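Local coordinates for protein peptidoglycan synthase activator LpoP (Pseudomonas aeruginosa, PDB 6W5Q) that probably activates a peptidoglycan synthase in cell-wall assembly, as a lipoprotein whose globular C-terminal domain, the part described here, carries tetratricopeptide repeats, at residues Val58-Gly63 against Ala94-Lys99. Numbering follows the deposited sequence.
Sequences VRLAQG and AQAREK
Leu60 carries the whole contact, reaching from the last turn of helix 49-61 to Gln95, Ala96 and Lys99 of helix 83-99. The evidence for apolar packing is in its two methyl branches, which part company: CD1 lies 3.7 Å from Lys99 CD and 4.1 Å from Ala96 CA, whereas CD2 meets Gln95 CB at 3.8 Å. With CG anti to the backbone N (chi1 -175°), the isobutyl group is carried out to the facing helix, where the closest CA pair, Leu60 and Ala96, is 6.7 Å apart. Gln95 runs at about a right angle to the leucine. Lys99 passes over it aslant, its extended methylene chain covering CD1.

Polar evidence is slight: Lys99 NZ stands 3.8 Å from Leu60 O, too long for a bond. That carbonyl instead accepts Gly63 N at 2.9 Å, part of the Schellman motif in which Gly63, at positive phi, ends the helix.

Both segments lie in the tetratricopeptide repeat region, and helix 65-78 comes between their helices in sequence. Ala68 of that helix touches Leu60 and its Glu69 touches Ala96, while helix 31-44 packs on Val58 and helix 103-114 on Ala94.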
loop_
_atom_site.group_PDB
_atom_site.type_symbol
_atom_site.label_atom_id
_atom_site.label_comp_id
_atom_site.label_asym_id
_atom_site.label_seq_id
_atom_site.Cartn_x
_atom_site.Cartn_y
_atom_site.Cartn_z
ATOM N N VAL A 58 -2.826 4.758 2.261
ATOM C CA VAL A 58 -3.866 5.478 2.988
ATOM C C VAL A 58 -3.751 5.223 4.484
ATOM O O VAL A 58 -3.870 6.152 5.293
ATOM C CB VAL A 58 -5.251 5.080 2.445
ATOM C CG1 VAL A 58 -6.367 5.686 3.288
ATOM C CG2 VAL A 58 -5.358 5.531 1.013
ATOM N N ARG A 59 -3.534 3.961 4.877
ATOM C CA ARG A 59 -3.373 3.653 6.298
ATOM C C ARG A 59 -2.144 4.339 6.853
ATOM O O ARG A 59 -2.165 4.862 7.974
ATOM C CB ARG A 59 -3.248 2.151 6.527
ATOM C CG ARG A 59 -4.398 1.328 5.975
ATOM C CD ARG A 59 -5.153 0.632 7.076
ATOM N NE ARG A 59 -6.355 -0.069 6.612
ATOM C CZ ARG A 59 -7.612 0.313 6.838
ATOM N NH1 ARG A 59 -7.874 1.413 7.556
ATOM N NH2 ARG A 59 -8.604 -0.429 6.364
ATOM N N LEU A 60 -1.047 4.310 6.098
ATOM C CA LEU A 60 0.146 5.003 6.552
ATOM C C LEU A 60 -0.138 6.491 6.703
ATOM O O LEU A 60 0.282 7.121 7.682
ATOM C CB LEU A 60 1.293 4.756 5.576
ATOM C CG LEU A 60 2.641 5.332 6.003
ATOM C CD1 LEU A 60 3.037 4.829 7.380
ATOM C CD2 LEU A 60 3.673 4.960 4.972
ATOM N N ALA A 61 -0.890 7.064 5.761
ATOM C CA ALA A 61 -1.200 8.478 5.859
ATOM C C ALA A 61 -2.119 8.772 7.043
ATOM O O ALA A 61 -2.075 9.873 7.587
ATOM C CB ALA A 61 -1.808 8.971 4.546
ATOM N N GLN A 62 -2.934 7.805 7.478
ATOM C CA GLN A 62 -3.728 7.997 8.689
ATOM C C GLN A 62 -2.907 7.861 9.962
ATOM O O GLN A 62 -3.462 8.046 11.050
ATOM C CB GLN A 62 -4.918 7.014 8.739
ATOM C CG GLN A 62 -5.969 7.291 7.652
ATOM C CD GLN A 62 -7.078 6.235 7.579
ATOM O OE1 GLN A 62 -6.829 5.056 7.292
ATOM N NE2 GLN A 62 -8.315 6.663 7.838
ATOM N N GLY A 63 -1.613 7.543 9.859
ATOM C CA GLY A 63 -0.808 7.264 11.030
ATOM C C GLY A 63 -0.882 5.838 11.532
ATOM O O GLY A 63 -0.303 5.541 12.578
ATOM N N ALA A 94 9.456 0.447 4.744
ATOM C CA ALA A 94 10.475 1.242 5.420
ATOM C C ALA A 94 9.844 2.403 6.172
ATOM O O ALA A 94 10.192 2.684 7.325
ATOM C CB ALA A 94 11.492 1.770 4.403
ATOM N N GLN A 95 8.915 3.101 5.522
ATOM C CA GLN A 95 8.305 4.268 6.145
ATOM C C GLN A 95 7.434 3.867 7.312
ATOM O O GLN A 95 7.365 4.591 8.310
ATOM C CB GLN A 95 7.503 5.044 5.112
ATOM C CG GLN A 95 8.348 5.554 3.984
ATOM C CD GLN A 95 7.577 6.465 3.092
ATOM O OE1 GLN A 95 8.051 6.852 2.016
ATOM N NE2 GLN A 95 6.364 6.820 3.517
ATOM N N ALA A 96 6.790 2.704 7.212
ATOM C CA ALA A 96 5.990 2.194 8.322
ATOM C C ALA A 96 6.867 1.747 9.497
ATOM O O ALA A 96 6.474 1.906 10.659
ATOM C CB ALA A 96 5.110 1.043 7.830
ATOM N N ARG A 97 8.041 1.151 9.226
ATOM C CA ARG A 97 8.943 0.807 10.329
ATOM C C ARG A 97 9.445 2.061 11.022
ATOM O O ARG A 97 9.479 2.122 12.256
ATOM C CB ARG A 97 10.139 -0.016 9.838
ATOM C CG ARG A 97 9.767 -1.314 9.132
ATOM C CD ARG A 97 8.965 -2.205 10.037
ATOM N NE ARG A 97 9.485 -2.232 11.393
ATOM C CZ ARG A 97 8.935 -2.930 12.379
ATOM N NH1 ARG A 97 7.849 -3.649 12.151
ATOM N NH2 ARG A 97 9.470 -2.909 13.593
ATOM N N GLU A 98 9.852 3.059 10.229
ATOM C CA GLU A 98 10.315 4.345 10.752
ATOM C C GLU A 98 9.316 4.954 11.730
ATOM O O GLU A 98 9.685 5.417 12.815
ATOM C CB GLU A 98 10.553 5.316 9.588
ATOM C CG GLU A 98 11.890 5.174 8.925
ATOM C CD GLU A 98 12.090 6.125 7.752
ATOM O OE1 GLU A 98 11.093 6.511 7.092
ATOM O OE2 GLU A 98 13.258 6.475 7.488
ATOM N N LYS A 99 8.039 4.996 11.340
ATOM C CA LYS A 99 7.048 5.650 12.174
ATOM C C LYS A 99 6.750 4.837 13.418
ATOM O O LYS A 99 6.185 5.379 14.374
ATOM C CB LYS A 99 5.773 5.910 11.364
ATOM C CG LYS A 99 6.008 6.872 10.204
ATOM C CD LYS A 99 4.714 7.260 9.530
ATOM C CE LYS A 99 4.933 8.324 8.470
ATOM N NZ LYS A 99 3.621 8.875 8.021
#